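Local structure of O-succinylhomoserine sulfhydrylase (Mycobacterium tuberculosis, 3NDN) at residues N358-A363 and R394-L399; A288-E293 and D404-I409; G196-L201 and G217-V222; Q180-I185 and P310-Y315. The protein probably makes L-homocysteine from O-succinyl-L-homoserine and hydrogen sulfide with the help of pyridoxal 5'-phosphate, a step of methionine biosynthesis. One frame throughout, in Å; residues are numbered along the deposited sequence.

Interaction 1: N358-A363 and R394-L399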
loop_
_atom_site.group_PDB
_atom_site.type_symbol
_atom_site.label_atom_id
_atom_site.label_comp_id
_atom_site.label_asym_id
_atom_site.label_seq_id
_atom_site.Cartn_x
_atom_site.Cartn_y
_atom_site.Cartn_z
ATOM N N ASN A 358 1.399 25.758 -0.264
ATOM C CA ASN A 358 0.053 26.254 -0.618
ATOM C C ASN A 358 -1.159 25.383 -0.188
ATOM O O ASN A 358 -2.323 25.748 -0.451
ATOM C CB ASN A 358 -0.008 26.526 -2.122
ATOM C CG ASN A 358 -1.194 27.388 -2.510
ATOM O OD1 ASN A 358 -1.288 28.568 -2.120
ATOM N ND2 ASN A 358 -2.114 26.813 -3.278
ATOM N N ASN A 359 -0.903 24.274 0.496
ATOM C CA ASN A 359 -1.951 23.286 0.812
ATOM C C ASN A 359 -2.726 23.634 2.115
ATOM O O ASN A 359 -2.374 24.599 2.809
ATOM C CB ASN A 359 -1.329 21.874 0.851
ATOM C CG ASN A 359 -2.280 20.772 0.334
ATOM O OD1 ASN A 359 -3.503 20.963 0.256
ATOM N ND2 ASN A 359 -1.713 19.604 -0.004
ATOM N N LEU A 360 -3.784 22.868 2.401
ATOM C CA LEU A 360 -4.673 23.049 3.563
ATOM C C LEU A 360 -5.067 21.718 4.202
ATOM O O LEU A 360 -5.042 20.675 3.547
ATOM C CB LEU A 360 -5.991 23.744 3.139
ATOM C CG LEU A 360 -5.977 25.147 2.533
ATOM C CD1 LEU A 360 -7.356 25.529 1.952
ATOM C CD2 LEU A 360 -5.550 26.155 3.580
ATOM N N GLY A 361 -5.484 21.774 5.470
ATOM C CA GLY A 361 -6.062 20.615 6.165
ATOM C C GLY A 361 -5.086 19.514 6.554
ATOM O O GLY A 361 -5.458 18.343 6.570
ATOM N N ASP A 362 -3.842 19.887 6.850
ATOM C CA ASP A 362 -2.780 18.926 7.226
ATOM C C ASP A 362 -2.479 19.072 8.714
ATOM O O ASP A 362 -2.662 20.158 9.296
ATOM C CB ASP A 362 -1.520 19.213 6.380
ATOM C CG ASP A 362 -0.466 18.071 6.396
ATOM O OD1 ASP A 362 -0.376 17.260 7.353
ATOM O OD2 ASP A 362 0.327 18.015 5.417
ATOM N N ALA A 363 -2.021 17.982 9.337
ATOM C CA ALA A 363 -1.509 18.041 10.716
ATOM C C ALA A 363 -0.236 18.909 10.835
ATOM O O ALA A 363 0.063 19.436 11.907
ATOM C CB ALA A 363 -1.241 16.640 11.247
ATOM N N ARG A 394 -1.369 34.041 4.708
ATOM C CA ARG A 394 -2.351 33.013 5.134
ATOM C C ARG A 394 -1.685 31.829 5.873
ATOM O O ARG A 394 -0.748 31.222 5.339
ATOM C CB ARG A 394 -3.107 32.458 3.919
ATOM C CG ARG A 394 -4.380 31.681 4.285
ATOM C CD ARG A 394 -4.939 30.874 3.109
ATOM N NE ARG A 394 -4.076 29.752 2.722
ATOM C CZ ARG A 394 -4.282 28.982 1.652
ATOM N NH1 ARG A 394 -5.314 29.215 0.839
ATOM N NH2 ARG A 394 -3.445 27.984 1.377
ATOM N N ILE A 395 -2.175 31.493 7.074
ATOM C CA ILE A 395 -1.615 30.367 7.856
ATOM C C ILE A 395 -2.640 29.224 8.049
ATOM O O ILE A 395 -3.777 29.452 8.500
ATOM C CB ILE A 395 -1.053 30.810 9.241
ATOM C CG1 ILE A 395 0.121 31.787 9.064
ATOM C CG2 ILE A 395 -0.591 29.586 10.076
ATOM C CD1 ILE A 395 0.613 32.417 10.375
ATOM N N SER A 396 -2.227 28.014 7.689
ATOM C CA SER A 396 -3.036 26.794 7.869
ATOM C C SER A 396 -2.597 26.082 9.149
ATOM O O SER A 396 -1.450 25.652 9.261
ATOM C CB SER A 396 -2.897 25.901 6.636
ATOM O OG SER A 396 -3.652 24.697 6.731
ATOM N N VAL A 397 -3.510 25.964 10.115
ATOM C CA VAL A 397 -3.193 25.441 11.471
ATOM C C VAL A 397 -3.381 23.925 11.636
ATOM O O VAL A 397 -4.477 23.392 11.397
ATOM C CB VAL A 397 -3.978 26.216 12.565
ATOM C CG1 VAL A 397 -3.687 25.677 13.992
ATOM C CG2 VAL A 397 -3.627 27.717 12.496
ATOM N N GLY A 398 -2.302 23.254 12.056
ATOM C CA GLY A 398 -2.268 21.808 12.246
ATOM C C GLY A 398 -2.351 21.389 13.716
ATOM O O GLY A 398 -3.144 21.937 14.486
ATOM N N LEU A 399 -1.520 20.419 14.090
ATOM C CA LEU A 399 -1.609 19.743 15.387
ATOM C C LEU A 399 -0.410 19.945 16.317
ATOM O O LEU A 399 -0.393 19.417 17.436
ATOM C CB LEU A 399 -1.888 18.231 15.169
ATOM C CG LEU A 399 -3.243 17.829 14.576
ATOM C CD1 LEU A 399 -3.351 16.304 14.320
ATOM C CD2 LEU A 399 -4.410 18.298 15.449
HETATM O O HOH W 1 -0.962 26.913 2.902
HETATM O O HOH W 2 -6.230 23.794 7.538
HETATM O O HOH W 3 -2.122 22.512 7.612
HETATM O O HOH W 4 -5.318 21.582 9.605
#
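R394, in the middle of strand 392-396, reaches the loop 358-363 with its guanidinium group. Of the direct polar links, the one made by NH2 is weak: it meets N358 O at 3.1 Å near the edge of the guanidinium plane, with the N-H bent to 132°. The firmer one is at the far end, where L399 N donates to A363 O over 2.9 Å. There G398 CA also rests against A363 O at 3.3 Å in a CA-H...O contact; glycine, with no side chain, lets the backbone lie this close.

The L360 CD2 methyl packs over one face of the R394 cation, 3.6 Å from CZ and offset toward the rim. Apolar packing is sparse: A363 CB touches L399 CD1.

Water fills the middle. One molecule joins N359 O to R394 NH2. S396 OG, swung anti to the backbone N (chi1 -180°), lies 2.8 Å from each of two further water oxygens, one accepting from G361 N and the other donating to D362 O. A fourth water donates to both D362 O and V397 O, joining two acceptors that could not bond directly.

R394 NH1 bonds N177 and N358 OD1 bonds T374, while N358 and N359 pack on F66 and G53 of a neighbouring subunit. The loop is held mostly through its backbone: directly by L399 N and, weakly, R394, and through waters at S396 OG and V397 O.

Interaction 2: A288-E293 and D404-I409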
loop_
_atom_site.group_PDB
_atom_site.type_symbol
_atom_site.label_atom_id
_atom_site.label_comp_id
_atom_site.label_asym_id
_atom_site.label_seq_id
_atom_site.Cartn_x
_atom_site.Cartn_y
_atom_site.Cartn_z
ATOM N N ALA A 288 -6.455 27.443 16.161
ATOM C CA ALA A 288 -6.591 28.578 15.223
ATOM C C ALA A 288 -7.245 29.819 15.897
ATOM O O ALA A 288 -6.838 30.977 15.647
ATOM C CB ALA A 288 -7.367 28.148 13.999
ATOM N N GLN A 289 -8.227 29.577 16.775
ATOM C CA GLN A 289 -8.874 30.659 17.556
ATOM C C GLN A 289 -7.835 31.406 18.398
ATOM O O GLN A 289 -7.839 32.638 18.440
ATOM C CB GLN A 289 -9.977 30.070 18.457
ATOM C CG GLN A 289 -10.728 31.077 19.337
ATOM C CD GLN A 289 -11.857 31.789 18.607
ATOM O OE1 GLN A 289 -12.655 31.169 17.902
ATOM N NE2 GLN A 289 -11.951 33.097 18.810
ATOM N N ARG A 290 -6.952 30.664 19.076
ATOM C CA ARG A 290 -5.884 31.273 19.888
ATOM C C ARG A 290 -4.875 32.066 19.046
ATOM O O ARG A 290 -4.411 33.127 19.462
ATOM C CB ARG A 290 -5.129 30.222 20.737
ATOM C CG ARG A 290 -5.862 29.704 21.981
ATOM C CD ARG A 290 -4.957 28.787 22.842
ATOM N NE ARG A 290 -3.715 29.464 23.224
ATOM C CZ ARG A 290 -2.629 28.878 23.731
ATOM N NH1 ARG A 290 -2.587 27.568 23.949
ATOM N NH2 ARG A 290 -1.565 29.619 24.023
ATOM N N ILE A 291 -4.516 31.526 17.885
ATOM C CA ILE A 291 -3.565 32.170 16.957
ATOM C C ILE A 291 -4.149 33.463 16.351
ATOM O O ILE A 291 -3.442 34.476 16.220
ATOM C CB ILE A 291 -3.039 31.139 15.870
ATOM C CG1 ILE A 291 -2.081 30.129 16.517
ATOM C CG2 ILE A 291 -2.317 31.845 14.695
ATOM C CD1 ILE A 291 -1.858 28.820 15.718
ATOM N N ALA A 292 -5.439 33.442 16.019
ATOM C CA ALA A 292 -6.132 34.627 15.500
ATOM C C ALA A 292 -6.140 35.765 16.524
ATOM O O ALA A 292 -5.879 36.922 16.179
ATOM C CB ALA A 292 -7.558 34.274 15.091
ATOM N N GLU A 293 -6.412 35.422 17.788
ATOM C CA GLU A 293 -6.401 36.398 18.877
ATOM C C GLU A 293 -4.994 36.975 19.148
ATOM O O GLU A 293 -4.846 38.173 19.448
ATOM C CB GLU A 293 -7.025 35.780 20.145
ATOM C CG GLU A 293 -8.524 35.471 19.999
ATOM C CD GLU A 293 -9.074 34.564 21.098
ATOM O OE1 GLU A 293 -8.275 33.986 21.872
ATOM O OE2 GLU A 293 -10.315 34.414 21.175
ATOM N N ASP A 404 4.271 26.460 20.687
ATOM C CA ASP A 404 5.426 26.354 19.792
ATOM C C ASP A 404 5.152 27.126 18.482
ATOM O O ASP A 404 6.066 27.736 17.916
ATOM C CB ASP A 404 5.769 24.877 19.469
ATOM C CG ASP A 404 6.343 24.093 20.673
ATOM O OD1 ASP A 404 6.973 24.689 21.571
ATOM O OD2 ASP A 404 6.184 22.846 20.702
ATOM N N LEU A 405 3.903 27.094 18.009
ATOM C CA LEU A 405 3.507 27.810 16.779
ATOM C C LEU A 405 3.516 29.339 16.972
ATOM O O LEU A 405 3.993 30.083 16.102
ATOM C CB LEU A 405 2.144 27.333 16.273
ATOM C CG LEU A 405 2.052 25.886 15.732
ATOM C CD1 LEU A 405 0.606 25.435 15.600
ATOM C CD2 LEU A 405 2.781 25.760 14.379
ATOM N N ILE A 406 2.975 29.790 18.098
ATOM C CA ILE A 406 2.991 31.224 18.460
ATOM C C ILE A 406 4.413 31.779 18.578
ATOM O O ILE A 406 4.699 32.863 18.065
ATOM C CB ILE A 406 2.124 31.519 19.722
ATOM C CG1 ILE A 406 0.639 31.434 19.344
ATOM C CG2 ILE A 406 2.436 32.925 20.289
ATOM C CD1 ILE A 406 -0.333 31.311 20.513
ATOM N N ALA A 407 5.297 31.036 19.244
ATOM C CA ALA A 407 6.717 31.361 19.299
ATOM C C ALA A 407 7.355 31.534 17.905
ATOM O O ALA A 407 8.106 32.475 17.704
ATOM C CB ALA A 407 7.498 30.309 20.120
ATOM N N ASP A 408 7.078 30.616 16.968
ATOM C CA ASP A 408 7.621 30.685 15.597
ATOM C C ASP A 408 7.094 31.903 14.832
ATOM O O ASP A 408 7.842 32.558 14.105
ATOM C CB ASP A 408 7.305 29.376 14.816
ATOM C CG ASP A 408 8.161 29.203 13.538
ATOM O OD1 ASP A 408 9.361 29.570 13.538
ATOM O OD2 ASP A 408 7.642 28.650 12.531
ATOM N N ILE A 409 5.806 32.200 14.993
ATOM C CA ILE A 409 5.195 33.368 14.347
ATOM C C ILE A 409 5.764 34.687 14.937
ATOM O O ILE A 409 6.120 35.595 14.193
ATOM C CB ILE A 409 3.646 33.323 14.450
ATOM C CG1 ILE A 409 3.087 32.098 13.699
ATOM C CG2 ILE A 409 3.001 34.610 13.907
ATOM C CD1 ILE A 409 1.589 31.818 14.016
#
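I291 of helix 277-296 is the hub of this helix pair, touching three residues of helix 402-413. Its CG1 and the CG1 of I406 stand 4.1 Å apart, the two side chains running antiparallel alongside each other. The branch methyl CG2, placed anti to the backbone N by chi1 of -72°, meets I409 CD1 at 4.0 Å, whereas the other end of the side chain, CD1, reaches L405 CD1 at 4.2 Å. Beta-branched isoleucine suits this place, since its two arms can serve different neighbours. I291, L405 and I409 are buried here, while I406 is partly exposed at the border, and V397 and I354 extend the apolar cluster beneath the helices.

The outer side is looser. R290 is exposed and touches the other segment through NH2, which comes within 4.1 Å of I406 CD1, the two side chains roughly perpendicular. That same NH2 forms a salt bridge with D403, just before the segment, giving the arginine a polar anchor at the rim.

The axes approach to 10.8 Å at 29°, a wide spacing that leaves room for bulky side chains between the backbones. Cohesion across the pair is thus hydrophobic, with the charge pairing of R290 set at its margin.

Interaction 3: G196-L201 and G217-V222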
loop_
_atom_site.group_PDB
_atom_site.type_symbol
_atom_site.label_atom_id
_atom_site.label_comp_id
_atom_site.label_asym_id
_atom_site.label_seq_id
_atom_site.Cartn_x
_atom_site.Cartn_y
_atom_site.Cartn_z
ATOM N N GLY A 196 -36.472 27.445 -9.342
ATOM C CA GLY A 196 -36.400 26.051 -9.828
ATOM C C GLY A 196 -35.012 25.403 -9.816
ATOM O O GLY A 196 -34.832 24.300 -10.352
ATOM N N ALA A 197 -34.035 26.072 -9.200
ATOM C CA ALA A 197 -32.621 25.623 -9.233
ATOM C C ALA A 197 -32.234 24.702 -8.063
ATOM O O ALA A 197 -32.853 24.756 -6.994
ATOM C CB ALA A 197 -31.682 26.837 -9.279
ATOM N N LYS A 198 -31.219 23.859 -8.290
ATOM C CA LYS A 198 -30.628 23.011 -7.236
ATOM C C LYS A 198 -29.359 23.673 -6.690
ATOM O O LYS A 198 -28.502 24.101 -7.463
ATOM C CB LYS A 198 -30.281 21.611 -7.775
ATOM C CG LYS A 198 -31.467 20.810 -8.340
ATOM C CD LYS A 198 -32.470 20.406 -7.247
ATOM C CE LYS A 198 -33.742 19.823 -7.852
ATOM N NZ LYS A 198 -34.605 19.146 -6.831
ATOM N N VAL A 199 -29.223 23.714 -5.366
ATOM C CA VAL A 199 -28.105 24.416 -4.727
ATOM C C VAL A 199 -26.921 23.479 -4.438
ATOM O O VAL A 199 -27.084 22.496 -3.709
ATOM C CB VAL A 199 -28.563 25.094 -3.416
ATOM C CG1 VAL A 199 -27.392 25.770 -2.704
ATOM C CG2 VAL A 199 -29.686 26.114 -3.694
ATOM N N VAL A 200 -25.746 23.786 -4.999
ATOM C CA VAL A 200 -24.507 22.998 -4.750
ATOM C C VAL A 200 -23.562 23.803 -3.844
ATOM O O VAL A 200 -23.087 24.869 -4.237
ATOM C CB VAL A 200 -23.758 22.583 -6.080
ATOM C CG1 VAL A 200 -22.536 21.659 -5.790
ATOM C CG2 VAL A 200 -24.698 21.882 -7.054
ATOM N N LEU A 201 -23.320 23.290 -2.627
ATOM C CA LEU A 201 -22.395 23.888 -1.653
ATOM C C LEU A 201 -21.050 23.145 -1.634
ATOM O O LEU A 201 -21.034 21.936 -1.453
ATOM C CB LEU A 201 -23.001 23.829 -0.230
ATOM C CG LEU A 201 -22.138 24.268 0.965
ATOM C CD1 LEU A 201 -21.900 25.786 0.951
ATOM C CD2 LEU A 201 -22.753 23.833 2.332
ATOM N N GLY A 217 -31.540 23.166 3.773
ATOM C CA GLY A 217 -32.202 22.971 2.486
ATOM C C GLY A 217 -31.304 22.936 1.260
ATOM O O GLY A 217 -31.790 23.063 0.130
ATOM N N VAL A 218 -29.996 22.778 1.467
ATOM C CA VAL A 218 -29.066 22.628 0.345
ATOM C C VAL A 218 -29.368 21.269 -0.322
ATOM O O VAL A 218 -29.699 20.303 0.367
ATOM C CB VAL A 218 -27.593 22.748 0.825
ATOM C CG1 VAL A 218 -26.626 22.329 -0.229
ATOM C CG2 VAL A 218 -27.286 24.185 1.258
ATOM N N ASP A 219 -29.274 21.206 -1.652
ATOM C CA ASP A 219 -29.607 19.986 -2.399
ATOM C C ASP A 219 -28.428 19.016 -2.560
ATOM O O ASP A 219 -28.622 17.799 -2.576
ATOM C CB ASP A 219 -30.171 20.344 -3.778
ATOM C CG ASP A 219 -31.413 21.230 -3.680
ATOM O OD1 ASP A 219 -32.521 20.678 -3.504
ATOM O OD2 ASP A 219 -31.262 22.475 -3.746
ATOM N N VAL A 220 -27.227 19.574 -2.700
ATOM C CA VAL A 220 -25.986 18.838 -3.027
ATOM C C VAL A 220 -24.812 19.425 -2.247
ATOM O O VAL A 220 -24.674 20.656 -2.158
ATOM C CB VAL A 220 -25.648 18.936 -4.564
ATOM C CG1 VAL A 220 -24.373 18.144 -4.909
ATOM C CG2 VAL A 220 -26.821 18.442 -5.427
ATOM N N VAL A 221 -23.963 18.557 -1.677
ATOM C CA VAL A 221 -22.738 19.015 -1.021
ATOM C C VAL A 221 -21.545 18.275 -1.655
ATOM O O VAL A 221 -21.634 17.062 -1.928
ATOM C CB VAL A 221 -22.778 18.806 0.537
ATOM C CG1 VAL A 221 -21.461 19.191 1.172
ATOM C CG2 VAL A 221 -23.916 19.628 1.158
ATOM N N VAL A 222 -20.464 19.011 -1.927
ATOM C CA VAL A 222 -19.229 18.396 -2.468
ATOM C C VAL A 222 -18.028 18.585 -1.532
ATOM O O VAL A 222 -17.885 19.643 -0.883
ATOM C CB VAL A 222 -18.848 18.902 -3.917
ATOM C CG1 VAL A 222 -19.888 18.498 -4.939
ATOM C CG2 VAL A 222 -18.619 20.408 -3.933
HETATM O O HOH W 5 -34.822 21.542 -4.385
#
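Two neighbouring parallel strands of the large mixed sheet meet here, 198-202 and 220-224, which belong to one beta-alpha-beta unit with helix 207-210 between them. The backbone register is V200 with V220 and L201 with V221. V220 N donates to V199 O, L201 N to V220 O and V222 N to L201 O, all at 3.0 to 3.1 Å, the alternation expected of parallel strands.

Before the strands pair fully, a side chain supplies the acceptor. D219 OD2 takes the N-H of V199 at 2.9 Å in an almost straight bond of 176°, met on the anti side of the carboxylate, which chi1 of -58° turns toward V199 N. Aspartate suits the place because a short carboxylate has only acceptors, and OD2 can take both the V199 N-H and H193 NE2. D219 OD1 faces K198 NZ at 4.2 Å, too far for a salt bridge, and one water links them, weakly on the lysine side.

The valines are fitted to the two faces. V200 and V220 lie side by side and point the same way, with V200 CG2 4.0 Å from V220 CB. V218 CG1 packs instead against L201 CB at 3.9 Å.

Helix 105-114 lies over the face of V200 and V222, while helix 185-194 packs on V199 and V218. Strand 169-173 flanks 198-202 on its other edge, and V221 bonds through its backbone to L241 of strand 238-242.

Interaction 4: Q180-I185 and P310-Y315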
loop_
_atom_site.group_PDB
_atom_site.type_symbol
_atom_site.label_atom_id
_atom_site.label_comp_id
_atom_site.label_asym_id
_atom_site.label_seq_id
_atom_site.Cartn_x
_atom_site.Cartn_y
_atom_site.Cartn_z
ATOM N N GLN A 180 -12.011 35.183 3.367
ATOM C CA GLN A 180 -12.983 34.646 4.344
ATOM C C GLN A 180 -14.317 35.439 4.425
ATOM O O GLN A 180 -14.868 35.658 5.514
ATOM C CB GLN A 180 -12.324 34.393 5.727
ATOM C CG GLN A 180 -10.904 33.754 5.645
ATOM C CD GLN A 180 -10.422 33.028 6.917
ATOM O OE1 GLN A 180 -11.217 32.594 7.746
ATOM N NE2 GLN A 180 -9.104 32.862 7.041
ATOM N N SER A 181 -14.804 35.855 3.252
ATOM C CA SER A 181 -16.133 36.449 3.075
ATOM C C SER A 181 -17.186 35.343 3.131
ATOM O O SER A 181 -16.924 34.216 2.674
ATOM C CB SER A 181 -16.172 37.172 1.717
ATOM O OG SER A 181 -17.471 37.640 1.383
ATOM N N LEU A 182 -18.371 35.644 3.676
ATOM C CA LEU A 182 -19.444 34.636 3.810
ATOM C C LEU A 182 -20.631 34.798 2.841
ATOM O O LEU A 182 -20.906 35.899 2.353
ATOM C CB LEU A 182 -19.978 34.586 5.263
ATOM C CG LEU A 182 -19.021 34.532 6.467
ATOM C CD1 LEU A 182 -19.775 34.188 7.742
ATOM C CD2 LEU A 182 -17.886 33.549 6.281
ATOM N N VAL A 183 -21.330 33.689 2.583
ATOM C CA VAL A 183 -22.612 33.680 1.864
ATOM C C VAL A 183 -23.711 33.200 2.840
ATOM O O VAL A 183 -23.492 32.245 3.587
ATOM C CB VAL A 183 -22.554 32.748 0.619
ATOM C CG1 VAL A 183 -23.904 32.685 -0.093
ATOM C CG2 VAL A 183 -21.451 33.206 -0.353
ATOM N N ASP A 184 -24.866 33.877 2.856
ATOM C CA ASP A 184 -25.993 33.505 3.736
ATOM C C ASP A 184 -26.707 32.260 3.166
ATOM O O ASP A 184 -27.516 32.387 2.243
ATOM C CB ASP A 184 -26.976 34.692 3.847
ATOM C CG ASP A 184 -27.994 34.549 4.989
ATOM O OD1 ASP A 184 -28.483 33.443 5.272
ATOM O OD2 ASP A 184 -28.364 35.587 5.586
ATOM N N ILE A 185 -26.421 31.075 3.709
ATOM C CA ILE A 185 -26.911 29.806 3.097
ATOM C C ILE A 185 -28.454 29.716 3.016
ATOM O O ILE A 185 -29.003 29.464 1.937
ATOM C CB ILE A 185 -26.305 28.533 3.778
ATOM C CG1 ILE A 185 -24.775 28.513 3.662
ATOM C CG2 ILE A 185 -26.892 27.222 3.185
ATOM C CD1 ILE A 185 -24.092 27.477 4.613
ATOM N N PRO A 310 -14.729 38.430 16.945
ATOM C CA PRO A 310 -15.882 39.365 16.998
ATOM C C PRO A 310 -15.828 40.583 16.062
ATOM O O PRO A 310 -16.880 41.111 15.679
ATOM C CB PRO A 310 -15.931 39.782 18.472
ATOM C CG PRO A 310 -15.333 38.604 19.197
ATOM C CD PRO A 310 -14.229 38.118 18.300
ATOM N N SER A 311 -14.624 40.992 15.670
ATOM C CA SER A 311 -14.426 42.062 14.683
ATOM C C SER A 311 -14.698 41.715 13.204
ATOM O O SER A 311 -14.640 42.605 12.349
ATOM C CB SER A 311 -13.000 42.603 14.800
ATOM O OG SER A 311 -12.070 41.569 14.554
ATOM N N HIS A 312 -14.960 40.444 12.881
ATOM C CA HIS A 312 -15.296 40.071 11.504
ATOM C C HIS A 312 -16.569 40.808 11.058
ATOM O O HIS A 312 -17.546 40.848 11.816
ATOM C CB HIS A 312 -15.484 38.542 11.377
ATOM C CG HIS A 312 -15.552 38.048 9.962
ATOM N ND1 HIS A 312 -16.600 38.344 9.117
ATOM C CD2 HIS A 312 -14.710 37.260 9.250
ATOM C CE1 HIS A 312 -16.394 37.778 7.941
ATOM N NE2 HIS A 312 -15.252 37.115 7.995
ATOM N N PRO A 313 -16.564 41.404 9.839
ATOM C CA PRO A 313 -17.738 42.186 9.398
ATOM C C PRO A 313 -19.041 41.382 9.337
ATOM O O PRO A 313 -20.126 41.972 9.407
ATOM C CB PRO A 313 -17.355 42.699 7.996
ATOM C CG PRO A 313 -16.015 42.181 7.691
ATOM C CD PRO A 313 -15.431 41.508 8.901
ATOM N N GLN A 314 -18.935 40.058 9.202
ATOM C CA GLN A 314 -20.102 39.170 9.147
ATOM C C GLN A 314 -20.169 38.208 10.346
ATOM O O GLN A 314 -20.645 37.068 10.223
ATOM C CB GLN A 314 -20.115 38.377 7.835
ATOM C CG GLN A 314 -20.384 39.225 6.586
ATOM C CD GLN A 314 -20.059 38.488 5.299
ATOM O OE1 GLN A 314 -18.902 38.155 5.030
ATOM N NE2 GLN A 314 -21.083 38.223 4.501
ATOM N N TYR A 315 -19.701 38.672 11.501
ATOM C CA TYR A 315 -19.648 37.840 12.717
ATOM C C TYR A 315 -20.995 37.230 13.129
ATOM O O TYR A 315 -21.057 36.050 13.506
ATOM C CB TYR A 315 -19.062 38.638 13.880
ATOM C CG TYR A 315 -18.938 37.882 15.189
ATOM C CD1 TYR A 315 -18.024 36.830 15.334
ATOM C CD2 TYR A 315 -19.730 38.231 16.294
ATOM C CE1 TYR A 315 -17.911 36.133 16.547
ATOM C CE2 TYR A 315 -19.621 37.545 17.514
ATOM C CZ TYR A 315 -18.709 36.504 17.628
ATOM O OH TYR A 315 -18.597 35.845 18.825
#
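Q314 and L182 are joined by a pair of hydrogen bonds in which one side-chain amide bonds both the N-H and the C=O of L182. Q314 OE1 accepts from L182 N at 2.9 Å, and Q314 NE2 donates to L182 O at 3.2 Å, approaching from above the carbonyl plane. Glutamine suits this place because its amide offers a donor and an acceptor together, and the double link fixes its rotation. The chain is extended beyond CG, with chi2 at 166°, which carries the amide across to the other loop.

A second polar link comes from H312, whose NE2 donates to Q180 O at 2.9 Å, the oxygen lying in the ring plane. H312 ND1 accepts from Q314 N at 2.9 Å, also in plane. With NE2 as donor and ND1 as acceptor, the imidazole is held at two edge positions, consistent with a neutral ring protonated on NE2.

Van der Waals contact comes from L182, whose CB packs alongside the amide, 3.7 Å from Q314 OE1, while CG nears H312 CE1.

Both loops lead into helices: D184 is the N-cap of helix 185-194 and Q314 that of helix 315-321. L182 also packs on L317 and A318 of the latter helix, and Q321 bonds to the backbone of V183 and I185. Q180 NE2 reaches T330 and V328 O on strand 328-333, and V183 and I185 rest on F172 of strand 169-173.

Interaction 3 lies in the seven-strand sheet, whereas strand 392-396 of interaction 1 belongs to the five-strand one. Interaction 4 lies between them, joining the loop after strand 169-173 to the loop before helix 315-321. Its centre is about 21 Å from those of interactions 1 and 3, and it touches interaction 3 where I185 packs on V218. Interactions 1 and 2, with centres about 13 Å apart, share a core: I395 meets I409 and V397 meets I291. Along the chain, interaction 3 falls between the two segments of interaction 4, and those of interaction 1 between those of interaction 2. Interaction 4, its segments 125 residues apart, is the one that links loops leading from the two sheets.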